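Local coordinates for protein TetR family transcriptional repressor LfrR (Mycobacterium smegmatis, PDB 2V57) that represses transcription of the lfrRA operon, which includes its own gene, by binding directly to the promoter region upstream of lfrR, at residues Leu89-Val92 and Val93-Gln96; Gln171-Asp174 and Ala175-Ser179; Val151-Ala154 and Leu155-Ala158; Tyr160-Lys164 and Asp165-Arg169; Asp69-Asn72 and Ala73-Arg77. All blocks are in the same frame, centred on the assembly; numbering follows the deposited sequence.

Contact 1 (Leu89-Val92 and Val93-Gln96); sequences LRRV and VESQ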
loop_
_atom_site.group_PDB
_atom_site.type_symbol
_atom_site.label_atom_id
_atom_site.label_comp_id
_atom_site.label_asym_id
_atom_site.label_seq_id
_atom_site.Cartn_x
_atom_site.Cartn_y
_atom_site.Cartn_z
ATOM N N LEU B 89 3.374 18.266 13.680
ATOM C CA LEU B 89 2.971 17.354 12.612
ATOM C C LEU B 89 4.189 16.946 11.783
ATOM O O LEU B 89 4.329 15.788 11.409
ATOM C CB LEU B 89 1.894 17.987 11.718
ATOM C CG LEU B 89 1.379 17.135 10.552
ATOM C CD1 LEU B 89 0.880 15.770 11.034
ATOM C CD2 LEU B 89 0.296 17.876 9.735
ATOM N N ARG B 90 5.074 17.900 11.502
ATOM C CA ARG B 90 6.302 17.573 10.788
ATOM C C ARG B 90 7.139 16.528 11.540
ATOM O O ARG B 90 7.638 15.575 10.931
ATOM C CB ARG B 90 7.141 18.818 10.509
ATOM C CG ARG B 90 8.487 18.493 9.876
ATOM C CD ARG B 90 9.237 19.761 9.472
ATOM N NE ARG B 90 8.611 20.357 8.299
ATOM C CZ ARG B 90 9.068 20.208 7.061
ATOM N NH1 ARG B 90 10.171 19.504 6.845
ATOM N NH2 ARG B 90 8.424 20.767 6.048
ATOM N N ARG B 91 7.281 16.686 12.852
ATOM C CA ARG B 91 8.013 15.698 13.648
ATOM C C ARG B 91 7.372 14.307 13.544
ATOM O O ARG B 91 8.070 13.295 13.451
ATOM C CB ARG B 91 8.099 16.135 15.107
ATOM C CG ARG B 91 8.972 17.358 15.344
ATOM C CD ARG B 91 9.357 17.492 16.800
ATOM N NE ARG B 91 8.198 17.566 17.685
ATOM C CZ ARG B 91 7.543 18.693 17.955
ATOM N NH1 ARG B 91 7.936 19.831 17.398
ATOM N NH2 ARG B 91 6.499 18.696 18.782
ATOM N N VAL B 92 6.044 14.263 13.548
ATOM C CA VAL B 92 5.332 12.994 13.422
ATOM C C VAL B 92 5.600 12.334 12.078
ATOM O O VAL B 92 5.891 11.132 12.017
ATOM C CB VAL B 92 3.822 13.170 13.653
ATOM C CG1 VAL B 92 3.052 11.941 13.171
ATOM C CG2 VAL B 92 3.562 13.448 15.144
ATOM N N VAL B 93 5.497 13.115 11.004
ATOM C CA VAL B 93 5.821 12.625 9.669
ATOM C C VAL B 93 7.248 12.068 9.613
ATOM O O VAL B 93 7.476 10.960 9.115
ATOM C CB VAL B 93 5.653 13.728 8.592
ATOM C CG1 VAL B 93 6.194 13.239 7.244
ATOM C CG2 VAL B 93 4.164 14.143 8.458
ATOM N N GLU B 94 8.208 12.838 10.120
ATOM C CA GLU B 94 9.597 12.378 10.138
ATOM C C GLU B 94 9.743 11.070 10.891
ATOM O O GLU B 94 10.406 10.145 10.422
ATOM C CB GLU B 94 10.509 13.440 10.766
ATOM C CG GLU B 94 10.678 14.660 9.895
ATOM C CD GLU B 94 11.276 15.834 10.639
ATOM O OE1 GLU B 94 11.276 15.822 11.887
ATOM O OE2 GLU B 94 11.743 16.780 9.975
ATOM N N SER B 95 9.118 11.007 12.064
ATOM C CA SER B 95 9.205 9.837 12.925
ATOM C C SER B 95 8.771 8.574 12.186
ATOM O O SER B 95 9.416 7.537 12.311
ATOM C CB SER B 95 8.385 10.035 14.213
ATOM O OG SER B 95 6.987 9.778 14.031
ATOM N N GLN B 96 7.698 8.670 11.402
ATOM C CA GLN B 96 7.227 7.528 10.612
ATOM C C GLN B 96 8.043 7.283 9.338
ATOM O O GLN B 96 8.256 6.131 8.949
ATOM C CB GLN B 96 5.735 7.677 10.266
ATOM C CG GLN B 96 4.874 7.901 11.498
ATOM C CD GLN B 96 4.923 6.735 12.480
ATOM O OE1 GLN B 96 4.565 5.609 12.140
ATOM N NE2 GLN B 96 5.357 7.008 13.707
#

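Contact 2 (Gln171-Asp174 and Ala175-Ser179); sequences QIVD and AIMTS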
loop_
_atom_site.group_PDB
_atom_site.type_symbol
_atom_site.label_atom_id
_atom_site.label_comp_id
_atom_site.label_asym_id
_atom_site.label_seq_id
_atom_site.Cartn_x
_atom_site.Cartn_y
_atom_site.Cartn_z
ATOM N N GLN B 171 13.082 16.670 1.536
ATOM C CA GLN B 171 12.175 16.984 0.436
ATOM C C GLN B 171 10.902 16.134 0.476
ATOM O O GLN B 171 9.820 16.616 0.166
ATOM C CB GLN B 171 12.900 16.773 -0.892
ATOM C CG GLN B 171 12.353 17.552 -2.067
ATOM C CD GLN B 171 13.097 17.217 -3.346
ATOM O OE1 GLN B 171 14.028 16.412 -3.335
ATOM N NE2 GLN B 171 12.686 17.825 -4.451
ATOM N N ILE B 172 11.040 14.864 0.845
ATOM C CA ILE B 172 9.896 13.995 1.036
ATOM C C ILE B 172 9.015 14.510 2.173
ATOM O O ILE B 172 7.786 14.506 2.078
ATOM C CB ILE B 172 10.340 12.535 1.323
ATOM C CG1 ILE B 172 11.069 11.971 0.098
ATOM C CG2 ILE B 172 9.136 11.656 1.693
ATOM C CD1 ILE B 172 11.736 10.629 0.335
ATOM N N VAL B 173 9.642 14.957 3.253
ATOM C CA VAL B 173 8.874 15.477 4.380
ATOM C C VAL B 173 8.097 16.729 3.957
ATOM O O VAL B 173 6.894 16.833 4.204
ATOM C CB VAL B 173 9.762 15.719 5.604
ATOM C CG1 VAL B 173 8.983 16.414 6.717
ATOM C CG2 VAL B 173 10.332 14.396 6.097
ATOM N N ASP B 174 8.766 17.653 3.276
ATOM C CA ASP B 174 8.084 18.833 2.738
ATOM C C ASP B 174 6.893 18.468 1.837
ATOM O O ASP B 174 5.846 19.099 1.904
ATOM C CB ASP B 174 9.042 19.708 1.931
ATOM C CG ASP B 174 10.075 20.414 2.795
ATOM O OD1 ASP B 174 10.019 20.310 4.045
ATOM O OD2 ASP B 174 10.954 21.071 2.208
ATOM N N ALA B 175 7.078 17.480 0.961
ATOM C CA ALA B 175 6.028 17.092 0.022
ATOM C C ALA B 175 4.857 16.449 0.746
ATOM O O ALA B 175 3.695 16.755 0.465
ATOM C CB ALA B 175 6.578 16.151 -1.057
ATOM N N ILE B 176 5.150 15.552 1.682
ATOM C CA ILE B 176 4.077 14.939 2.445
ATOM C C ILE B 176 3.322 16.036 3.197
ATOM O O ILE B 176 2.094 16.074 3.173
ATOM C CB ILE B 176 4.592 13.872 3.410
ATOM C CG1 ILE B 176 5.098 12.655 2.619
ATOM C CG2 ILE B 176 3.487 13.451 4.397
ATOM C CD1 ILE B 176 5.786 11.613 3.529
ATOM N N MET B 177 4.052 16.942 3.840
ATOM C CA MET B 177 3.396 18.028 4.584
ATOM C C MET B 177 2.492 18.869 3.672
ATOM O O MET B 177 1.351 19.177 4.024
ATOM C CB MET B 177 4.420 18.923 5.296
ATOM C CG MET B 177 5.063 18.298 6.508
ATOM S SD MET B 177 3.883 17.989 7.844
ATOM C CE MET B 177 3.438 19.661 8.346
ATOM N N THR B 178 2.998 19.223 2.494
ATOM C CA THR B 178 2.226 20.032 1.545
ATOM C C THR B 178 0.997 19.281 1.022
ATOM O O THR B 178 -0.090 19.844 0.924
ATOM C CB THR B 178 3.110 20.554 0.395
ATOM O OG1 THR B 178 4.228 21.259 0.946
ATOM C CG2 THR B 178 2.336 21.496 -0.507
ATOM N N SER B 179 1.163 17.996 0.720
ATOM C CA SER B 179 0.044 17.167 0.290
ATOM C C SER B 179 -1.055 17.047 1.362
ATOM O O SER B 179 -2.243 17.078 1.040
ATOM C CB SER B 179 0.548 15.776 -0.099
ATOM O OG SER B 179 1.383 15.862 -1.231
#

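Contact 3 (Val151-Ala154 and Leu155-Ala158); sequences VFWA and LMQA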
loop_
_atom_site.group_PDB
_atom_site.type_symbol
_atom_site.label_atom_id
_atom_site.label_comp_id
_atom_site.label_asym_id
_atom_site.label_seq_id
_atom_site.Cartn_x
_atom_site.Cartn_y
_atom_site.Cartn_z
ATOM N N VAL B 151 -5.354 8.122 4.230
ATOM C CA VAL B 151 -4.600 9.040 3.404
ATOM C C VAL B 151 -3.214 9.275 4.012
ATOM O O VAL B 151 -2.232 9.281 3.302
ATOM C CB VAL B 151 -5.360 10.365 3.175
ATOM C CG1 VAL B 151 -4.458 11.410 2.504
ATOM C CG2 VAL B 151 -6.612 10.108 2.317
ATOM N N PHE B 152 -3.140 9.439 5.328
ATOM C CA PHE B 152 -1.853 9.653 5.957
ATOM C C PHE B 152 -0.910 8.519 5.616
ATOM O O PHE B 152 0.206 8.741 5.167
ATOM C CB PHE B 152 -1.961 9.760 7.485
ATOM C CG PHE B 152 -0.625 9.964 8.137
ATOM C CD1 PHE B 152 -0.097 11.245 8.300
ATOM C CD2 PHE B 152 0.141 8.866 8.526
ATOM C CE1 PHE B 152 1.153 11.419 8.885
ATOM C CE2 PHE B 152 1.390 9.041 9.102
ATOM C CZ PHE B 152 1.888 10.321 9.290
ATOM N N TRP B 153 -1.372 7.291 5.793
ATOM C CA TRP B 153 -0.510 6.141 5.554
ATOM C C TRP B 153 -0.229 5.929 4.071
ATOM O O TRP B 153 0.844 5.469 3.705
ATOM C CB TRP B 153 -1.093 4.890 6.228
ATOM C CG TRP B 153 -0.679 4.883 7.646
ATOM C CD1 TRP B 153 -1.475 5.011 8.735
ATOM C CD2 TRP B 153 0.676 4.837 8.134
ATOM N NE1 TRP B 153 -0.710 5.006 9.870
ATOM C CE2 TRP B 153 0.611 4.888 9.531
ATOM C CE3 TRP B 153 1.925 4.715 7.518
ATOM C CZ2 TRP B 153 1.759 4.844 10.342
ATOM C CZ3 TRP B 153 3.065 4.669 8.313
ATOM C CH2 TRP B 153 2.968 4.729 9.719
ATOM N N ALA B 154 -1.180 6.278 3.205
ATOM C CA ALA B 154 -0.911 6.157 1.777
ATOM C C ALA B 154 0.179 7.140 1.346
ATOM O O ALA B 154 1.066 6.798 0.554
ATOM C CB ALA B 154 -2.184 6.327 0.953
ATOM N N LEU B 155 0.123 8.356 1.887
ATOM C CA LEU B 155 1.111 9.355 1.570
ATOM C C LEU B 155 2.461 8.947 2.158
ATOM O O LEU B 155 3.486 9.174 1.538
ATOM C CB LEU B 155 0.704 10.743 2.076
ATOM C CG LEU B 155 -0.440 11.485 1.384
ATOM C CD1 LEU B 155 -0.762 12.794 2.120
ATOM C CD2 LEU B 155 -0.083 11.780 -0.049
ATOM N N MET B 156 2.464 8.378 3.360
ATOM C CA MET B 156 3.713 7.908 3.942
ATOM C C MET B 156 4.370 6.901 3.001
ATOM O O MET B 156 5.578 6.924 2.800
ATOM C CB MET B 156 3.510 7.282 5.319
ATOM C CG MET B 156 3.150 8.283 6.436
ATOM S SD MET B 156 4.353 9.612 6.636
ATOM C CE MET B 156 5.886 8.673 6.595
ATOM N N GLN B 157 3.572 6.021 2.422
ATOM C CA GLN B 157 4.147 4.992 1.559
ATOM C C GLN B 157 4.611 5.551 0.219
ATOM O O GLN B 157 5.586 5.062 -0.359
ATOM C CB GLN B 157 3.192 3.827 1.418
ATOM C CG GLN B 157 3.012 3.148 2.774
ATOM C CD GLN B 157 1.978 2.068 2.748
ATOM O OE1 GLN B 157 2.266 0.932 2.364
ATOM N NE2 GLN B 157 0.757 2.408 3.153
ATOM N N ALA B 158 3.949 6.605 -0.256
ATOM C CA ALA B 158 4.470 7.340 -1.397
ATOM C C ALA B 158 5.859 7.868 -1.016
ATOM O O ALA B 158 6.776 7.912 -1.846
ATOM C CB ALA B 158 3.550 8.484 -1.758
#

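Contact 4 (Tyr160-Lys164 and Asp165-Arg169); sequences YEAAK and DGMPR. With SO4 (sulfate ion), chain H.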
loop_
_atom_site.group_PDB
_atom_site.type_symbol
_atom_site.label_atom_id
_atom_site.label_comp_id
_atom_site.label_asym_id
_atom_site.label_seq_id
_atom_site.Cartn_x
_atom_site.Cartn_y
_atom_site.Cartn_z
ATOM N N TYR B 160 8.002 6.459 1.268
ATOM C CA TYR B 160 9.003 5.382 1.238
ATOM C C TYR B 160 9.422 5.047 -0.189
ATOM O O TYR B 160 10.587 4.729 -0.445
ATOM C CB TYR B 160 8.517 4.105 1.924
ATOM C CG TYR B 160 8.039 4.301 3.339
ATOM C CD1 TYR B 160 8.900 4.757 4.333
ATOM C CD2 TYR B 160 6.728 4.013 3.684
ATOM C CE1 TYR B 160 8.455 4.931 5.623
ATOM C CE2 TYR B 160 6.272 4.191 4.966
ATOM C CZ TYR B 160 7.138 4.658 5.934
ATOM O OH TYR B 160 6.679 4.829 7.217
ATOM N N GLU B 161 8.468 5.085 -1.112
ATOM C CA GLU B 161 8.754 4.779 -2.512
ATOM C C GLU B 161 9.673 5.830 -3.103
ATOM O O GLU B 161 10.641 5.503 -3.795
ATOM C CB GLU B 161 7.468 4.712 -3.338
ATOM C CG GLU B 161 6.402 3.792 -2.784
ATOM C CD GLU B 161 6.495 2.392 -3.327
ATOM O OE1 GLU B 161 7.628 1.886 -3.475
ATOM O OE2 GLU B 161 5.427 1.798 -3.611
ATOM N N ALA B 162 9.358 7.097 -2.848
ATOM C CA ALA B 162 10.168 8.197 -3.352
ATOM C C ALA B 162 11.598 8.083 -2.826
ATOM O O ALA B 162 12.560 8.409 -3.527
ATOM C CB ALA B 162 9.562 9.536 -2.954
ATOM N N ALA B 163 11.718 7.598 -1.598
ATOM C CA ALA B 163 13.012 7.451 -0.933
ATOM C C ALA B 163 13.850 6.338 -1.553
ATOM O O ALA B 163 15.065 6.457 -1.646
ATOM C CB ALA B 163 12.819 7.197 0.525
ATOM N N LYS B 164 13.207 5.247 -1.951
ATOM C CA LYS B 164 13.909 4.209 -2.695
ATOM C C LYS B 164 14.358 4.761 -4.051
ATOM O O LYS B 164 15.351 4.304 -4.620
ATOM C CB LYS B 164 13.028 2.966 -2.880
ATOM C CG LYS B 164 12.505 2.367 -1.587
ATOM C CD LYS B 164 11.612 1.150 -1.835
ATOM C CE LYS B 164 12.390 -0.151 -1.678
ATOM N NZ LYS B 164 11.492 -1.329 -1.497
ATOM N N ASP B 165 13.631 5.758 -4.557
ATOM C CA ASP B 165 13.968 6.386 -5.833
ATOM C C ASP B 165 14.925 7.575 -5.702
ATOM O O ASP B 165 15.051 8.380 -6.626
ATOM C CB ASP B 165 12.707 6.830 -6.575
ATOM C CG ASP B 165 12.060 5.704 -7.348
ATOM O OD1 ASP B 165 12.716 4.661 -7.553
ATOM O OD2 ASP B 165 10.892 5.863 -7.755
ATOM N N GLY B 166 15.582 7.696 -4.555
ATOM C CA GLY B 166 16.628 8.688 -4.398
ATOM C C GLY B 166 16.188 10.085 -3.996
ATOM O O GLY B 166 16.999 11.013 -4.007
ATOM N N MET B 167 14.919 10.258 -3.646
ATOM C CA MET B 167 14.467 11.565 -3.174
ATOM C C MET B 167 15.006 11.782 -1.764
ATOM O O MET B 167 14.946 10.883 -0.927
ATOM C CB MET B 167 12.940 11.680 -3.205
ATOM C CG MET B 167 12.428 13.115 -3.083
ATOM S SD MET B 167 10.629 13.294 -3.244
ATOM C CE MET B 167 10.383 12.609 -4.882
ATOM N N PRO B 168 15.571 12.972 -1.506
ATOM C CA PRO B 168 16.139 13.298 -0.194
ATOM C C PRO B 168 15.074 13.397 0.896
ATOM O O PRO B 168 13.974 13.903 0.652
ATOM C CB PRO B 168 16.786 14.676 -0.422
ATOM C CG PRO B 168 16.975 14.774 -1.901
ATOM C CD PRO B 168 15.811 14.040 -2.491
ATOM N N ARG B 169 15.426 12.930 2.091
ATOM C CA ARG B 169 14.518 12.904 3.231
ATOM C C ARG B 169 13.784 14.229 3.423
ATOM O O ARG B 169 12.556 14.251 3.492
ATOM C CB ARG B 169 15.286 12.532 4.502
ATOM C CG ARG B 169 14.461 12.500 5.792
ATOM C CD ARG B 169 15.397 12.301 6.980
ATOM N NE ARG B 169 14.714 12.094 8.255
ATOM C CZ ARG B 169 14.597 13.026 9.199
ATOM N NH1 ARG B 169 15.116 14.233 9.007
ATOM N NH2 ARG B 169 13.962 12.755 10.332
HETATM S S SO4 H . 17.152 15.879 6.494
HETATM O O1 SO4 H . 15.735 15.551 6.634
HETATM O O2 SO4 H . 17.540 15.748 5.089
HETATM O O3 SO4 H . 17.366 17.253 6.946
HETATM O O4 SO4 H . 17.943 14.963 7.320
#

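Contact 5 (Asp69-Asn72 and Ala73-Arg77); sequences DLSN and AAIER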
loop_
_atom_site.group_PDB
_atom_site.type_symbol
_atom_site.label_atom_id
_atom_site.label_comp_id
_atom_site.label_asym_id
_atom_site.label_seq_id
_atom_site.Cartn_x
_atom_site.Cartn_y
_atom_site.Cartn_z
ATOM N N ASP B 69 4.976 -1.796 16.621
ATOM C CA ASP B 69 5.540 -1.341 17.907
ATOM C C ASP B 69 6.456 -0.119 17.724
ATOM O O ASP B 69 6.390 0.853 18.494
ATOM C CB ASP B 69 6.390 -2.431 18.566
ATOM C CG ASP B 69 5.580 -3.584 19.122
ATOM O OD1 ASP B 69 4.351 -3.449 19.349
ATOM O OD2 ASP B 69 6.213 -4.640 19.345
ATOM N N LEU B 70 7.341 -0.194 16.735
ATOM C CA LEU B 70 8.274 0.901 16.462
ATOM C C LEU B 70 7.524 2.155 16.066
ATOM O O LEU B 70 7.908 3.265 16.445
ATOM C CB LEU B 70 9.232 0.520 15.354
ATOM C CG LEU B 70 10.205 -0.605 15.686
ATOM C CD1 LEU B 70 10.920 -1.068 14.416
ATOM C CD2 LEU B 70 11.177 -0.121 16.724
ATOM N N SER B 71 6.452 1.968 15.306
ATOM C CA SER B 71 5.630 3.078 14.840
ATOM C C SER B 71 5.004 3.824 16.021
ATOM O O SER B 71 5.023 5.067 16.081
ATOM C CB SER B 71 4.552 2.561 13.898
ATOM O OG SER B 71 3.641 3.585 13.580
ATOM N N ASN B 72 4.458 3.058 16.961
ATOM C CA ASN B 72 3.889 3.617 18.190
ATOM C C ASN B 72 4.916 4.328 19.048
ATOM O O ASN B 72 4.648 5.402 19.591
ATOM C CB ASN B 72 3.199 2.514 19.013
ATOM C CG ASN B 72 1.853 2.126 18.438
ATOM O OD1 ASN B 72 1.164 2.953 17.836
ATOM N ND2 ASN B 72 1.468 0.865 18.620
ATOM N N ALA B 73 6.088 3.733 19.191
ATOM C CA ALA B 73 7.124 4.354 20.008
ATOM C C ALA B 73 7.583 5.650 19.346
ATOM O O ALA B 73 7.868 6.639 20.027
ATOM C CB ALA B 73 8.293 3.414 20.212
ATOM N N ALA B 74 7.627 5.653 18.013
ATOM C CA ALA B 74 8.119 6.820 17.285
ATOM C C ALA B 74 7.168 8.013 17.383
ATOM O O ALA B 74 7.605 9.158 17.518
ATOM C CB ALA B 74 8.395 6.471 15.839
ATOM N N ILE B 75 5.871 7.752 17.315
ATOM C CA ILE B 75 4.883 8.819 17.454
ATOM C C ILE B 75 4.994 9.451 18.833
ATOM O O ILE B 75 4.895 10.671 18.996
ATOM C CB ILE B 75 3.461 8.288 17.297
ATOM C CG1 ILE B 75 3.328 7.508 15.990
ATOM C CG2 ILE B 75 2.466 9.438 17.343
ATOM C CD1 ILE B 75 1.961 6.894 15.789
ATOM N N GLU B 76 5.206 8.603 19.827
ATOM C CA GLU B 76 5.374 9.035 21.203
ATOM C C GLU B 76 6.626 9.913 21.340
ATOM O O GLU B 76 6.596 10.969 21.987
ATOM C CB GLU B 76 5.489 7.783 22.081
ATOM C CG GLU B 76 5.562 7.992 23.568
ATOM C CD GLU B 76 5.446 6.670 24.324
ATOM O OE1 GLU B 76 5.517 5.597 23.679
ATOM O OE2 GLU B 76 5.276 6.699 25.558
ATOM N N ARG B 77 7.720 9.463 20.726
ATOM C CA ARG B 77 9.022 10.129 20.815
ATOM C C ARG B 77 8.991 11.503 20.136
ATOM O O ARG B 77 9.804 12.375 20.436
ATOM C CB ARG B 77 10.093 9.237 20.175
ATOM C CG ARG B 77 11.531 9.678 20.376
ATOM C CD ARG B 77 12.501 8.611 19.861
ATOM N NE ARG B 77 12.316 7.322 20.531
ATOM C CZ ARG B 77 11.783 6.240 19.963
ATOM N NH1 ARG B 77 11.379 6.264 18.692
ATOM N NH2 ARG B 77 11.666 5.122 20.672
HETATM O O HOH W 1 10.413 3.700 17.254
HETATM O O HOH W 2 3.174 5.390 22.103
#

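Contact 1 (Leu89-Val92 and Val93-Gln96)
S95 turns its hydroxyl back onto the carbonyl of V92, one turn earlier in helix 85-97 of this all-helical TetR-family repressor. With chi1 at 81°, OG sits between the backbone N and the carbonyl carbon of its own residue, and from there it donates to V92 O at 2.7 Å. The same oxygen takes the helical N-H of Q96 at 3.1 Å, so two donors grip it. R90 and E94 lie one turn apart and slant across each other. The R90 chain leaves with CG anti to the backbone N (chi1 175°) and bends at chi3; the flat ends of the two side chains stand almost perpendicular, 83° apart. E94 OE2 lies 3.7 Å from R90 CG, near the plane of the guanidinium at its edge, but the charged atoms stay beyond salt-bridge range, with R90 NH1 and E94 OE2 4.4 Å apart. The guanidinium is instead held by a salt bridge to D174 on helix 169-182. The R91 guanidinium hydrogen-bonds to the backbone carbonyls of A78, D79 and S82. On the buried side L89 CD1 only just reaches V93 CG2, at 4.5 Å, as both side chains face neighbouring helices; V93 meets F152 and M156 of helix 147-164. Q96 gives its OE1 to S71 of helix 56-77 and directs NE2 to S95 OG at 3.2 Å.

Contact 2 (Gln171-Asp174 and Ala175-Ser179)
D174 O is gripped twice by T178, whose backbone N and hydroxyl OG1 each donate to it at 2.9 Å. The two donors reach the carbonyl from opposite faces of its plane. OG1 can do so because chi1 of -55° sets it beside its own backbone N, within reach of the carbonyl one turn earlier. One residue on, S179 repeats the pattern: its N lies 2.8 Å and its OG 3.0 Å from A175 O, the hydroxyl coming from above the carbonyl plane. S179 OG is also hydrogen-bonded to W147 of the second subunit, which ties this carbonyl-hydroxyl pair to the dimer partner. The D174 carboxylate is taken up by R90. I172 CG2 meets the far end of I176, CD1, at 3.8 Å, and the two branched chains cross at a slant toward helix 147-164, where I172 touches A162 and A163 and I176 touches M156. V173 CG1 approaches M177 CG more loosely, at 4.4 Å, while the rest of M177 folds away through bends at chi2 and chi3. Q171, A175, T178 and S179 all pack on the second subunit. The threonine and serine bonds are the usual hydroxyl-to-carbonyl bonds within helices; the helix itself lays one face on helices 85-97 and 147-164 and another on the second subunit, as in the helical dimer interface of TetR-family repressors.

Contact 3 (Val151-Ala154 and Leu155-Ala158)
Residues V151 to A158 form two unbroken turns of helix 147-164, each backbone N-H from L155 to A158 bonded to the carbonyl four residues back. W153 O accepts a second donor: Q157 NE2 bonds to it at 3.1 Å, from above the carbonyl plane and from the face opposite Q157 N. W153 O lies in the plane of the Q157 amide, and Q157 OE1 bonds to Y108 of the second subunit. M156 touches two aromatic rings, both obliquely. Beside its own backbone N (chi1 -71°), its CG comes within 3.3 Å of F152 CE2, and the chain then bends so that SD lies 4.3 Å from the ring centroid of F152, 36° off the normal, a Met-aromatic contact. M156 CB meanwhile lies 3.7 Å from W153 CE3. F152 CD2 sits 4.0 Å above one face of the indole, toward its rim. V151 and L155 run side by side, CG1 to CD1 at 4.0 Å. V151 also packs on L155 of the second subunit, and A154 and Q157 each meet their own counterparts. With F152, W153 and M156 on the chain's own helices and V151, A154 and Q157 against the partner, this is consistent with helix 147-164 being one of the helices of the TetR-family dimer interface.

Contact 4 (Tyr160-Lys164 and Asp165-Arg169)
A162 and M167 form the close-packed part: the methyl CB of A162 lies 3.7 Å from M167 CE, which the bend at chi3 (-59°) brings back toward the helix. M167 CB also rests 3.3 Å from A162 O. I172 of the following helix touches M167, and P144 of the second subunit packs on it too. The backbone turns sharply here. M167 N donates to A162 O at 3.0 Å and G166 N to A163 O at 3.2 Å, the latter from above the carbonyl plane, which makes a Schellman motif ending helix 147-164. G166 is its C-prime residue; its phi is positive, 85°, a conformation glycine adopts readily. D165 N still bonds to E161 O at 3.1 Å and makes a weak hydrogen bond to A162 O. The D165 carboxylate forms a salt bridge with R150 of the second subunit. Toward solvent the packing thins out. A163 and K164 are exposed, the K164 chain leading away to bond with the backbone carbonyl of A28. R169 stretches out from CG to NE, clear of 160-164; its NH1 donates to O1 of a sulfate, probably from the crystallisation liquor, at 2.8 Å, while NH2 pairs with D98.

Contact 5 (Asp69-Asn72 and Ala73-Arg77)
I75 presses tightly on the preceding turn, its CG1 3.0 Å from S71 O, near the C-terminal end of helix 56-77, the long helix that follows the helix-turn-helix of this TetR-family repressor. The chi1 of -53° sets CG1 beside the backbone N of I75, over that turn, and brings CD1 to 3.6 Å from the same S71 O. A74 does likewise in miniature, its CB 3.3 Å from L70 O. Backbone hydrogen bonds tie these turns together: A73 N to D69 O, A74 N to L70 O, I75 N to S71 O, and last, at 3.3 Å, the longer E76 N to N72 O. Side chains also look outside the two segments. The carboxylate of D69 bonds through OD1 to the hydroxyl of Y121, while A74 and I75 pack on helix 85-97, where both touch Q96 and A74 also meets S95. Two waters add bridges between the turns. One donates to N72 O and to E76 OE1, linking a carbonyl to the carboxylate one turn later. The other donates to L70 O at 2.7 Å and accepts from R77. The guanidinium of R77 holds that water at its edge, in its plane, and has A73 O 3.7 Å above one face, offset toward the rim; R77 NH1 lies 3.1 Å from the water oxygen.

Along the chain the order is contact 5, contact 1, contact 3, contact 4 and contact 2, on helices 56-77, 85-97, 147-164 (contacts 3 and 4, the latter running into its end loop) and 169-182. Contact 1 is the hub: it touches all four others, its centre about 10 Å from those of contacts 2 and 5, 12 Å from contact 3 and 16 Å from contact 4. Contacts 2, 3 and 4 all reach the second subunit, contact 1 through L89 alone, whereas contact 5 does not and lies about 20 Å, centre to centre, from contact 2. Helix 85-97 thus joins helix 56-77, next to the DNA-binding region in sequence, to the two helices that build the dimer interface.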